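Local coordinates for protein N-acetyl-L-2,4-diaminobutyric acid deacetylase (Ruegeria pomeroyi, PDB 6TWL) that probably removes the acetyl group from N-acetyl-L-2,4-diaminobutyric acid in ectoine breakdown, as a zinc-dependent hydrolase of the succinylglutamate desuccinylase/aspartoacylase family, at residues L52-N57 against A140-S145; H69-T74 against L84-A89; L109-P114 against A191-T196; L133-D138 against E199-V204. One frame throughout, in Å; residues are numbered along the deposited sequence.

Contact 1: L52-N57 against A140-S145; sequences LLTGAN and AVDFHS
Leu52 to Thr54 and Ala140 to Asp142 pair as neighbouring parallel strands. The short strand axes come within 4.8 Å, with directions 7° apart. Val141 uses both its backbone groups in the ladder: its N donates to Leu52 O at 3.1 Å, and its O accepts from Thr54 N at 3.2 Å. Phe143 N carries the pattern past the strand end with a nearly straight bond to Thr54 O (3.2 Å, 170° at the hydrogen).

Leu53 and Val141 share one face of the sheet. Their side chains lie alongside each other, and Leu53 CD2 meets Val141 CG2 at 3.7 Å. Leu68 of helix 63-74 covers this side, touching both Leu53 and Phe143. Thr54 and Asp142 share the other face. With chi1 at 55°, Thr54 OG1 sits between its own backbone N and carbonyl carbon. From there Thr54 OG1 donates to Asp142 OD1 at 2.8 Å, coming in from above the carboxylate plane. This bond ties the two strand ends together by their side chains. Tyr194 of helix 194-201 packs on both residues.

Beyond the strands, Asn57 OD1 lies at the edge of the His144 ring, in its plane. His144 ND1 donates to Asn57 OD1 in a weak bond of 3.3 Å. The stronger partner of this imidazole is Asp195 OD2, which bonds to the other ring nitrogen, NE2. His144 is a zinc ligand in this protein, though no metal is bound here. The arrangement is that of an alpha/beta zinc hydrolase, with metal-binding residues just past the C-terminal ends of parallel strands.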
loop_
_atom_site.group_PDB
_atom_site.type_symbol
_atom_site.label_atom_id
_atom_site.label_comp_id
_atom_site.label_asym_id
_atom_site.label_seq_id
_atom_site.Cartn_x
_atom_site.Cartn_y
_atom_site.Cartn_z
ATOM N N LEU A 52 -8.717 8.884 -4.089
ATOM C CA LEU A 52 -8.785 8.460 -2.694
ATOM C C LEU A 52 -7.441 7.839 -2.328
ATOM O O LEU A 52 -7.106 6.746 -2.798
ATOM C CB LEU A 52 -9.937 7.477 -2.493
ATOM C CG LEU A 52 -10.189 6.888 -1.104
ATOM C CD1 LEU A 52 -10.270 7.976 -0.049
ATOM C CD2 LEU A 52 -11.467 6.078 -1.121
ATOM N N LEU A 53 -6.666 8.535 -1.498
ATOM C CA LEU A 53 -5.295 8.151 -1.181
ATOM C C LEU A 53 -5.204 7.796 0.298
ATOM O O LEU A 53 -5.436 8.652 1.158
ATOM C CB LEU A 53 -4.327 9.285 -1.534
ATOM C CG LEU A 53 -4.701 10.086 -2.789
ATOM C CD1 LEU A 53 -4.001 11.436 -2.819
ATOM C CD2 LEU A 53 -4.384 9.286 -4.042
ATOM N N THR A 54 -4.863 6.540 0.595
ATOM C CA THR A 54 -4.755 6.062 1.969
ATOM C C THR A 54 -3.332 5.568 2.207
ATOM O O THR A 54 -2.741 4.899 1.351
ATOM C CB THR A 54 -5.789 4.951 2.275
ATOM O OG1 THR A 54 -5.670 3.882 1.327
ATOM C CG2 THR A 54 -7.195 5.511 2.168
ATOM N N GLY A 55 -2.784 5.915 3.366
ATOM C CA GLY A 55 -1.359 5.787 3.604
ATOM C C GLY A 55 -0.862 4.422 4.021
ATOM O O GLY A 55 0.067 3.887 3.410
ATOM N N ALA A 56 -1.453 3.849 5.064
ATOM C CA ALA A 56 -0.917 2.620 5.632
ATOM C C ALA A 56 -2.009 1.921 6.422
ATOM O O ALA A 56 -2.773 2.575 7.135
ATOM C CB ALA A 56 0.290 2.917 6.534
ATOM N N ASN A 57 -2.088 0.601 6.281
ATOM C CA ASN A 57 -2.963 -0.196 7.129
ATOM C C ASN A 57 -2.287 -0.620 8.424
ATOM O O ASN A 57 -2.959 -1.158 9.311
ATOM C CB ASN A 57 -3.453 -1.437 6.375
ATOM C CG ASN A 57 -3.715 -1.162 4.906
ATOM O OD1 ASN A 57 -2.827 -0.722 4.177
ATOM N ND2 ASN A 57 -4.941 -1.420 4.465
ATOM N N ALA A 140 -7.901 5.114 -6.735
ATOM C CA ALA A 140 -7.466 4.786 -5.385
ATOM C C ALA A 140 -5.991 4.416 -5.418
ATOM O O ALA A 140 -5.577 3.577 -6.223
ATOM C CB ALA A 140 -8.291 3.637 -4.800
ATOM N N VAL A 141 -5.200 5.044 -4.553
ATOM C CA VAL A 141 -3.792 4.702 -4.380
ATOM C C VAL A 141 -3.617 4.213 -2.954
ATOM O O VAL A 141 -3.826 4.985 -2.012
ATOM C CB VAL A 141 -2.871 5.900 -4.653
ATOM C CG1 VAL A 141 -1.417 5.486 -4.513
ATOM C CG2 VAL A 141 -3.134 6.478 -6.035
ATOM N N ASP A 142 -3.231 2.944 -2.785
ATOM C CA ASP A 142 -3.082 2.350 -1.456
ATOM C C ASP A 142 -1.616 2.020 -1.226
ATOM O O ASP A 142 -1.081 1.081 -1.827
ATOM C CB ASP A 142 -3.953 1.107 -1.283
ATOM C CG ASP A 142 -4.139 0.730 0.182
ATOM O OD1 ASP A 142 -4.018 1.625 1.045
ATOM O OD2 ASP A 142 -4.413 -0.450 0.478
ATOM N N PHE A 143 -0.973 2.783 -0.343
ATOM C CA PHE A 143 0.431 2.568 -0.024
ATOM C C PHE A 143 0.577 1.446 0.997
ATOM O O PHE A 143 -0.074 1.461 2.047
ATOM C CB PHE A 143 1.055 3.850 0.533
ATOM C CG PHE A 143 1.316 4.905 -0.501
ATOM C CD1 PHE A 143 2.438 4.835 -1.307
ATOM C CD2 PHE A 143 0.454 5.980 -0.653
ATOM C CE1 PHE A 143 2.690 5.807 -2.256
ATOM C CE2 PHE A 143 0.700 6.959 -1.601
ATOM C CZ PHE A 143 1.821 6.872 -2.404
ATOM N N HIS A 144 1.426 0.473 0.684
ATOM C CA HIS A 144 1.921 -0.479 1.666
ATOM C C HIS A 144 3.436 -0.375 1.738
ATOM O O HIS A 144 4.088 0.245 0.894
ATOM C CB HIS A 144 1.547 -1.932 1.332
ATOM C CG HIS A 144 0.127 -2.128 0.907
ATOM N ND1 HIS A 144 -0.944 -1.810 1.712
ATOM C CD2 HIS A 144 -0.395 -2.655 -0.226
ATOM C CE1 HIS A 144 -2.067 -2.112 1.085
ATOM N NE2 HIS A 144 -1.762 -2.625 -0.093
ATOM N N SER A 145 3.985 -1.003 2.770
ATOM C CA SER A 145 5.405 -1.301 2.842
ATOM C C SER A 145 5.561 -2.534 3.717
ATOM O O SER A 145 4.633 -2.941 4.422
ATOM C CB SER A 145 6.218 -0.111 3.361
ATOM O OG SER A 145 6.664 0.695 2.282
#

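Contact 2: H69-T74 against L84-A89; sequences HELAAT and LIIVPA
Ile86 and Leu71 meet because each side chain is turned off its backbone toward the other. Ile86 holds CG1 anti to its carbonyl carbon (chi1 -57°), and the extended second torsion (163°) carries CD1 out to the helix. Leu71 holds CG on the side away from its backbone N (chi1 -175°), which brings CD2 down to the strand.

Ile86 CD1 is the main point of touch. Ile86 CD1 lies 3.7 Å from Leu71 CD2 and 4.0 Å from Ala72 CB. The small Ala72 lets Ile86 CD1 come close to the helix backbone as well, 3.9 Å from Ala72 CA. Leu71 CD2 also reaches Leu84 CD1 at 4.3 Å, so this one methyl faces two strand residues. At the start of 69-74 and just past the strand end, His69 and Pro88 cross at about a right angle. His69 ND1 is 3.8 Å from Pro88 CB, but its polar bond goes elsewhere, to Pro65 O.

The axes of helix and strand segments are 9.1 Å apart at closest. The two belong to a beta-alpha-beta unit made of strand 50-54, helix 63-74 and strand 82-87. Leu53 of the first strand packs on both Leu71 and Ile86.

No hydrogen bond or ion pair crosses between the segments. Helix and strand are held by the buried apolar packing of Leu71, Ala72, Leu84 and Ile86, with His69 at the exposed margin.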
loop_
_atom_site.group_PDB
_atom_site.type_symbol
_atom_site.label_atom_id
_atom_site.label_comp_id
_atom_site.label_asym_id
_atom_site.label_seq_id
_atom_site.Cartn_x
_atom_site.Cartn_y
_atom_site.Cartn_z
ATOM N N HIS A 69 1.634 13.014 3.931
ATOM C CA HIS A 69 1.796 14.213 4.748
ATOM C C HIS A 69 2.309 15.374 3.903
ATOM O O HIS A 69 1.830 16.507 4.026
ATOM C CB HIS A 69 2.751 13.937 5.912
ATOM C CG HIS A 69 2.071 13.457 7.158
ATOM N ND1 HIS A 69 1.727 12.137 7.356
ATOM C CD2 HIS A 69 1.678 14.120 8.271
ATOM C CE1 HIS A 69 1.148 12.008 8.536
ATOM N NE2 HIS A 69 1.106 13.195 9.112
ATOM N N GLU A 70 3.289 15.101 3.036
ATOM C CA GLU A 70 3.853 16.143 2.182
ATOM C C GLU A 70 2.816 16.662 1.193
ATOM O O GLU A 70 2.631 17.877 1.047
ATOM C CB GLU A 70 5.075 15.604 1.435
ATOM C CG GLU A 70 6.349 15.619 2.255
ATOM C CD GLU A 70 7.512 16.275 1.537
ATOM O OE1 GLU A 70 8.627 16.301 2.103
ATOM O OE2 GLU A 70 7.315 16.755 0.402
ATOM N N LEU A 71 2.144 15.749 0.487
ATOM C CA LEU A 71 1.128 16.155 -0.478
ATOM C C LEU A 71 0.043 16.987 0.191
ATOM O O LEU A 71 -0.369 18.030 -0.329
ATOM C CB LEU A 71 0.521 14.922 -1.150
ATOM C CG LEU A 71 -0.486 15.200 -2.270
ATOM C CD1 LEU A 71 0.235 15.534 -3.564
ATOM C CD2 LEU A 71 -1.426 14.022 -2.471
ATOM N N ALA A 72 -0.425 16.544 1.360
ATOM C CA ALA A 72 -1.503 17.250 2.042
ATOM C C ALA A 72 -1.075 18.635 2.509
ATOM O O ALA A 72 -1.912 19.539 2.606
ATOM C CB ALA A 72 -2.003 16.426 3.227
ATOM N N ALA A 73 0.212 18.824 2.802
ATOM C CA ALA A 73 0.676 20.093 3.348
ATOM C C ALA A 73 1.166 21.067 2.283
ATOM O O ALA A 73 1.140 22.281 2.515
ATOM C CB ALA A 73 1.796 19.853 4.367
ATOM N N THR A 74 1.601 20.576 1.124
ATOM C CA THR A 74 2.293 21.408 0.148
ATOM C C THR A 74 1.513 21.635 -1.141
ATOM O O THR A 74 2.031 22.291 -2.050
ATOM C CB THR A 74 3.658 20.796 -0.190
ATOM O OG1 THR A 74 3.470 19.535 -0.845
ATOM C CG2 THR A 74 4.480 20.592 1.080
ATOM N N LEU A 84 -8.853 15.678 -4.268
ATOM C CA LEU A 84 -8.013 14.725 -3.554
ATOM C C LEU A 84 -8.585 14.499 -2.161
ATOM O O LEU A 84 -8.851 15.461 -1.434
ATOM C CB LEU A 84 -6.573 15.229 -3.436
ATOM C CG LEU A 84 -5.764 15.548 -4.690
ATOM C CD1 LEU A 84 -4.548 16.377 -4.309
ATOM C CD2 LEU A 84 -5.350 14.266 -5.378
ATOM N N ILE A 85 -8.773 13.236 -1.794
ATOM C CA ILE A 85 -9.131 12.860 -0.431
ATOM C C ILE A 85 -7.957 12.069 0.125
ATOM O O ILE A 85 -7.686 10.945 -0.314
ATOM C CB ILE A 85 -10.437 12.058 -0.371
ATOM C CG1 ILE A 85 -11.551 12.812 -1.097
ATOM C CG2 ILE A 85 -10.836 11.804 1.076
ATOM C CD1 ILE A 85 -12.868 12.063 -1.151
ATOM N N ILE A 86 -7.251 12.661 1.085
ATOM C CA ILE A 86 -5.977 12.144 1.570
ATOM C C ILE A 86 -6.170 11.642 2.991
ATOM O O ILE A 86 -6.507 12.419 3.895
ATOM C CB ILE A 86 -4.876 13.212 1.507
ATOM C CG1 ILE A 86 -4.739 13.739 0.078
ATOM C CG2 ILE A 86 -3.553 12.647 2.002
ATOM C CD1 ILE A 86 -3.983 15.042 -0.020
ATOM N N VAL A 87 -5.958 10.344 3.186
ATOM C CA VAL A 87 -6.008 9.713 4.500
ATOM C C VAL A 87 -4.617 9.162 4.791
ATOM O O VAL A 87 -4.332 8.002 4.461
ATOM C CB VAL A 87 -7.073 8.605 4.551
ATOM C CG1 VAL A 87 -7.256 8.100 5.977
ATOM C CG2 VAL A 87 -8.390 9.110 3.981
ATOM N N PRO A 88 -3.724 9.949 5.399
ATOM C CA PRO A 88 -2.338 9.481 5.574
ATOM C C PRO A 88 -2.226 8.250 6.448
ATOM O O PRO A 88 -1.320 7.434 6.242
ATOM C CB PRO A 88 -1.638 10.687 6.220
ATOM C CG PRO A 88 -2.526 11.859 5.939
ATOM C CD PRO A 88 -3.918 11.310 5.926
ATOM N N ALA A 89 -3.113 8.092 7.423
ATOM C CA ALA A 89 -3.077 6.960 8.335
ATOM C C ALA A 89 -4.419 6.248 8.292
ATOM O O ALA A 89 -5.465 6.870 8.503
ATOM C CB ALA A 89 -2.747 7.408 9.760
#

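Contact 3: L109-P114 against A191-T196; sequences LNRSFP and AGMYDT
Asn110 and Tyr194 form the first of two hydrogen bonds here. Tyr194 N, just past the Met193 N-cap of helix 194-201, donates to Asn110 OD1 at 2.9 Å and almost straight (168°). Asn110 CG lies opposite its backbone N (chi1 -158°), which swings the amide to the helix start. Asn110 also touches Asn57, beside the zinc ligand His58. The second bond joins Phe113 N to Gly192 O at 3.0 Å. A leucine in place of Asn110 would lack the amide oxygen and would probably leave Tyr194 N without this acceptor.

Weaker CA-H...O contacts run alongside. Met193 CA faces Asn110 O at 3.2 Å, and Gly192 CA faces Phe113 O at 3.3 Å.

The apolar part centres on Phe113. Tyr194 CA makes a CH-pi contact over one face of the Phe113 ring, 4.0 Å from the ring centroid. The two side chains run alongside each other, but their rings meet obliquely, with planes at 59°, and Phe113 CZ touches Tyr194 CD1 at 3.4 Å.

Phe113 also packs on Ala126 and Gln130 of helix 121-133. Tyr194 leans on Leu52 and Thr54 of strand 50-54, so the contact joins the helix start to the loop before helix 121-133.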
loop_
_atom_site.group_PDB
_atom_site.type_symbol
_atom_site.label_atom_id
_atom_site.label_comp_id
_atom_site.label_asym_id
_atom_site.label_seq_id
_atom_site.Cartn_x
_atom_site.Cartn_y
_atom_site.Cartn_z
ATOM N N LEU A 109 -9.627 -3.432 11.158
ATOM C CA LEU A 109 -10.295 -2.666 10.112
ATOM C C LEU A 109 -10.074 -3.268 8.728
ATOM O O LEU A 109 -10.944 -3.140 7.859
ATOM C CB LEU A 109 -9.824 -1.209 10.153
ATOM C CG LEU A 109 -10.275 -0.262 9.036
ATOM C CD1 LEU A 109 -11.793 -0.266 8.882
ATOM C CD2 LEU A 109 -9.766 1.151 9.285
ATOM N N ASN A 110 -8.941 -3.933 8.493
ATOM C CA ASN A 110 -8.644 -4.436 7.159
ATOM C C ASN A 110 -9.152 -5.857 6.914
ATOM O O ASN A 110 -8.668 -6.527 5.994
ATOM C CB ASN A 110 -7.145 -4.362 6.865
ATOM C CG ASN A 110 -6.857 -4.348 5.376
ATOM O OD1 ASN A 110 -7.604 -3.753 4.599
ATOM N ND2 ASN A 110 -5.802 -5.040 4.966
ATOM N N ARG A 111 -10.096 -6.343 7.725
ATOM C CA ARG A 111 -10.909 -7.498 7.359
ATOM C C ARG A 111 -12.384 -7.272 7.673
ATOM O O ARG A 111 -13.150 -8.242 7.741
ATOM C CB ARG A 111 -10.408 -8.791 8.025
ATOM C CG ARG A 111 -8.887 -8.913 8.103
ATOM C CD ARG A 111 -8.296 -9.815 7.009
ATOM N NE ARG A 111 -6.835 -9.712 6.972
ATOM C CZ ARG A 111 -6.031 -10.509 6.270
ATOM N NH1 ARG A 111 -6.532 -11.486 5.525
ATOM N NH2 ARG A 111 -4.716 -10.327 6.314
ATOM N N SER A 112 -12.804 -6.019 7.861
ATOM C CA SER A 112 -14.186 -5.685 8.180
ATOM C C SER A 112 -14.949 -5.123 6.987
ATOM O O SER A 112 -16.050 -4.596 7.166
ATOM C CB SER A 112 -14.235 -4.687 9.340
ATOM O OG SER A 112 -13.963 -5.318 10.579
ATOM N N PHE A 113 -14.391 -5.195 5.785
ATOM C CA PHE A 113 -15.161 -4.738 4.637
ATOM C C PHE A 113 -16.113 -5.842 4.177
ATOM O O PHE A 113 -15.759 -7.023 4.215
ATOM C CB PHE A 113 -14.239 -4.326 3.492
ATOM C CG PHE A 113 -13.613 -2.975 3.683
ATOM C CD1 PHE A 113 -12.556 -2.809 4.564
ATOM C CD2 PHE A 113 -14.094 -1.868 3.001
ATOM C CE1 PHE A 113 -11.981 -1.568 4.754
ATOM C CE2 PHE A 113 -13.523 -0.622 3.186
ATOM C CZ PHE A 113 -12.464 -0.471 4.065
ATOM N N PRO A 114 -17.328 -5.485 3.729
ATOM C CA PRO A 114 -17.786 -4.103 3.546
ATOM C C PRO A 114 -18.319 -3.416 4.809
ATOM O O PRO A 114 -18.662 -2.236 4.742
ATOM C CB PRO A 114 -18.903 -4.252 2.515
ATOM C CG PRO A 114 -19.480 -5.594 2.804
ATOM C CD PRO A 114 -18.341 -6.462 3.288
ATOM N N ALA A 191 -10.789 -11.896 1.443
ATOM C CA ALA A 191 -12.053 -11.258 1.776
ATOM C C ALA A 191 -11.908 -10.332 2.977
ATOM O O ALA A 191 -11.100 -10.564 3.880
ATOM C CB ALA A 191 -13.121 -12.314 2.057
ATOM N N GLY A 192 -12.709 -9.267 2.976
ATOM C CA GLY A 192 -12.734 -8.310 4.059
ATOM C C GLY A 192 -11.719 -7.194 3.956
ATOM O O GLY A 192 -11.811 -6.224 4.720
ATOM N N MET A 193 -10.775 -7.279 3.030
ATOM C CA MET A 193 -9.724 -6.281 2.940
ATOM C C MET A 193 -10.207 -5.057 2.172
ATOM O O MET A 193 -11.170 -5.112 1.402
ATOM C CB MET A 193 -8.478 -6.870 2.277
ATOM C CG MET A 193 -7.697 -7.813 3.180
ATOM S SD MET A 193 -6.275 -8.572 2.373
ATOM C CE MET A 193 -5.566 -7.159 1.532
ATOM N N TYR A 194 -9.525 -3.936 2.408
ATOM C CA TYR A 194 -9.857 -2.701 1.707
ATOM C C TYR A 194 -9.507 -2.805 0.228
ATOM O O TYR A 194 -10.309 -2.436 -0.638
ATOM C CB TYR A 194 -9.132 -1.523 2.357
ATOM C CG TYR A 194 -9.210 -0.242 1.560
ATOM C CD1 TYR A 194 -10.393 0.480 1.487
ATOM C CD2 TYR A 194 -8.104 0.239 0.877
ATOM C CE1 TYR A 194 -10.470 1.652 0.759
ATOM C CE2 TYR A 194 -8.170 1.407 0.145
ATOM C CZ TYR A 194 -9.353 2.111 0.090
ATOM O OH TYR A 194 -9.418 3.276 -0.639
ATOM N N ASP A 195 -8.307 -3.311 -0.076
ATOM C CA ASP A 195 -7.894 -3.481 -1.466
ATOM C C ASP A 195 -8.852 -4.376 -2.237
ATOM O O ASP A 195 -9.072 -4.160 -3.434
ATOM C CB ASP A 195 -6.476 -4.045 -1.522
ATOM C CG ASP A 195 -5.437 -3.000 -1.216
ATOM O OD1 ASP A 195 -5.798 -1.807 -1.257
ATOM O OD2 ASP A 195 -4.275 -3.361 -0.930
ATOM N N THR A 196 -9.428 -5.382 -1.576
ATOM C CA THR A 196 -10.417 -6.222 -2.241
ATOM C C THR A 196 -11.687 -5.437 -2.550
ATOM O O THR A 196 -12.311 -5.645 -3.596
ATOM C CB THR A 196 -10.740 -7.440 -1.378
ATOM O OG1 THR A 196 -9.523 -8.072 -0.965
ATOM C CG2 THR A 196 -11.582 -8.437 -2.158
#

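Contact 4: L133-D138 against E199-V204; sequences LLPMAD and EEMGKV
Leu134 to Ala137 form a type I beta turn that faces the end of helix 194-201 and the residues after it, with Pro135 CA 8.1 Å from Met201 CA and Asp138 CA 6.6 Å from Lys203 CA. Lys203 makes the direct hydrogen bonds of the contact. Its chain bends at chi2 (-83°) and then runs extended to the turn. Lys203 NZ donates to Pro135 O at 2.8 Å, from above that carbonyl plane. Lys203 NZ also donates to Ala137 O at 2.8 Å, here tilted only 22° from the plane. On the way in, Lys203 CE passes Leu134 O at 3.4 Å. The ammonium group thus bridges two backbone oxygens of one turn. A methionine in place of Lys203 would remove that group, and the carbonyls of Pro135 and Ala137 would probably lose their shared donor.

The helix ends in a Schellman motif. Gly202 has the positive phi of that motif, and the chain then turns off through Lys203 toward strand 204-209. Met201, just before the glycine, supplies the apolar part. Met201 SD, at the end of an extended run, lies 4.0 Å from Leu134 CB, with Pro135 beside it; the bend at chi3 brings CE there too. Leu134 also packs on Ala197 and Val198 of the same helix.

Farther along, Val204 CB rests against Asp138 O at 3.7 Å. The Asp138 carboxylate turns elsewhere, to Thr50 N.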
loop_
_atom_site.group_PDB
_atom_site.type_symbol
_atom_site.label_atom_id
_atom_site.label_comp_id
_atom_site.label_asym_id
_atom_site.label_seq_id
_atom_site.Cartn_x
_atom_site.Cartn_y
_atom_site.Cartn_z
ATOM N N LEU A 133 -17.137 6.855 0.702
ATOM C CA LEU A 133 -15.919 7.394 0.099
ATOM C C LEU A 133 -15.565 6.689 -1.209
ATOM O O LEU A 133 -15.305 7.348 -2.221
ATOM C CB LEU A 133 -14.752 7.316 1.089
ATOM C CG LEU A 133 -14.859 8.216 2.321
ATOM C CD1 LEU A 133 -13.584 8.145 3.153
ATOM C CD2 LEU A 133 -15.157 9.651 1.913
ATOM N N LEU A 134 -15.540 5.355 -1.207
ATOM C CA LEU A 134 -15.132 4.624 -2.406
ATOM C C LEU A 134 -16.024 4.856 -3.623
ATOM O O LEU A 134 -15.472 5.015 -4.726
ATOM C CB LEU A 134 -15.051 3.120 -2.114
ATOM C CG LEU A 134 -13.741 2.571 -1.557
ATOM C CD1 LEU A 134 -13.810 1.057 -1.454
ATOM C CD2 LEU A 134 -12.591 2.991 -2.447
ATOM N N PRO A 135 -17.360 4.870 -3.522
ATOM C CA PRO A 135 -18.162 5.063 -4.742
ATOM C C PRO A 135 -17.858 6.362 -5.464
ATOM O O PRO A 135 -17.894 6.399 -6.700
ATOM C CB PRO A 135 -19.602 5.040 -4.213
ATOM C CG PRO A 135 -19.531 4.170 -3.014
ATOM C CD PRO A 135 -18.220 4.540 -2.369
ATOM N N MET A 136 -17.533 7.426 -4.730
ATOM C CA MET A 136 -17.263 8.727 -5.322
ATOM C C MET A 136 -15.806 8.888 -5.745
ATOM O O MET A 136 -15.383 10.003 -6.068
ATOM C CB MET A 136 -17.649 9.836 -4.338
ATOM C CG MET A 136 -16.684 9.967 -3.168
ATOM S SD MET A 136 -17.405 10.656 -1.665
ATOM C CE MET A 136 -18.147 12.154 -2.291
ATOM N N ALA A 137 -15.038 7.802 -5.766
ATOM C CA ALA A 137 -13.621 7.843 -6.097
ATOM C C ALA A 137 -13.405 7.275 -7.492
ATOM O O ALA A 137 -13.956 6.224 -7.833
ATOM C CB ALA A 137 -12.792 7.063 -5.074
ATOM N N ASP A 138 -12.610 7.979 -8.295
ATOM C CA ASP A 138 -12.239 7.514 -9.623
ATOM C C ASP A 138 -10.880 6.833 -9.643
ATOM O O ASP A 138 -10.600 6.056 -10.564
ATOM C CB ASP A 138 -12.240 8.690 -10.605
ATOM C CG ASP A 138 -13.585 9.391 -10.665
ATOM O OD1 ASP A 138 -14.574 8.744 -11.065
ATOM O OD2 ASP A 138 -13.661 10.579 -10.287
ATOM N N GLU A 199 -10.948 -3.417 -5.741
ATOM C CA GLU A 199 -10.898 -4.330 -6.880
ATOM C C GLU A 199 -12.293 -4.790 -7.289
ATOM O O GLU A 199 -12.657 -4.745 -8.470
ATOM C CB GLU A 199 -10.012 -5.535 -6.546
ATOM C CG GLU A 199 -8.522 -5.225 -6.457
ATOM C CD GLU A 199 -7.803 -6.077 -5.426
ATOM O OE1 GLU A 199 -8.417 -7.032 -4.903
ATOM O OE2 GLU A 199 -6.622 -5.791 -5.140
ATOM N N GLU A 200 -13.096 -5.226 -6.316
ATOM C CA GLU A 200 -14.405 -5.795 -6.609
ATOM C C GLU A 200 -15.453 -4.742 -6.945
ATOM O O GLU A 200 -16.487 -5.085 -7.528
ATOM C CB GLU A 200 -14.883 -6.636 -5.426
ATOM C CG GLU A 200 -14.156 -7.960 -5.292
ATOM C CD GLU A 200 -14.682 -8.795 -4.146
ATOM O OE1 GLU A 200 -15.564 -8.305 -3.410
ATOM O OE2 GLU A 200 -14.211 -9.940 -3.981
ATOM N N MET A 201 -15.222 -3.480 -6.584
ATOM C CA MET A 201 -16.059 -2.393 -7.069
ATOM C C MET A 201 -15.712 -1.997 -8.498
ATOM O O MET A 201 -16.446 -1.211 -9.108
ATOM C CB MET A 201 -15.934 -1.175 -6.145
ATOM C CG MET A 201 -17.060 -0.155 -6.272
ATOM S SD MET A 201 -16.969 1.146 -5.026
ATOM C CE MET A 201 -17.464 0.244 -3.564
ATOM N N GLY A 202 -14.625 -2.534 -9.046
ATOM C CA GLY A 202 -14.215 -2.194 -10.391
ATOM C C GLY A 202 -13.481 -0.883 -10.512
ATOM O O GLY A 202 -13.429 -0.313 -11.605
ATOM N N LYS A 203 -12.905 -0.386 -9.426
ATOM C CA LYS A 203 -12.241 0.904 -9.453
ATOM C C LYS A 203 -10.783 0.757 -9.864
ATOM O O LYS A 203 -10.181 -0.315 -9.763
ATOM C CB LYS A 203 -12.330 1.586 -8.089
ATOM C CG LYS A 203 -13.749 1.774 -7.604
ATOM C CD LYS A 203 -14.352 3.020 -8.219
ATOM C CE LYS A 203 -15.714 3.329 -7.629
ATOM N NZ LYS A 203 -16.235 4.638 -8.111
ATOM N N VAL A 204 -10.220 1.861 -10.340
ATOM C CA VAL A 204 -8.799 1.923 -10.653
ATOM C C VAL A 204 -8.035 1.965 -9.338
ATOM O O VAL A 204 -8.221 2.881 -8.529
ATOM C CB VAL A 204 -8.475 3.144 -11.524
ATOM C CG1 VAL A 204 -6.976 3.240 -11.770
ATOM C CG2 VAL A 204 -9.240 3.076 -12.831
HETATM O O HOH W 1 -12.046 4.128 -11.070
#

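In the fold
Contact 1, its centre about 4 Å from that of the chain, touches each of the others. Contact 2 flanks it in the same sheet, where strand 82-87 pairs with strand 50-54, probably with a hydrogen bond between Val87 N and Leu53 O, 2.7 Å apart. Contacts 3 and 4 use opposite ends of helix 194-201. Contact 3 reaches the zinc site: Asp195 OD2 is 2.7 Å from His144 NE2, and the Asn110 side chain is about 5 Å from that of the zinc ligand His58. Contact 4 lies away from the site but joins the sheet where Ala140 N meets Val204 O at 2.9 Å. Contacts 2 and 3 do not touch; their centres are about 22 Å apart.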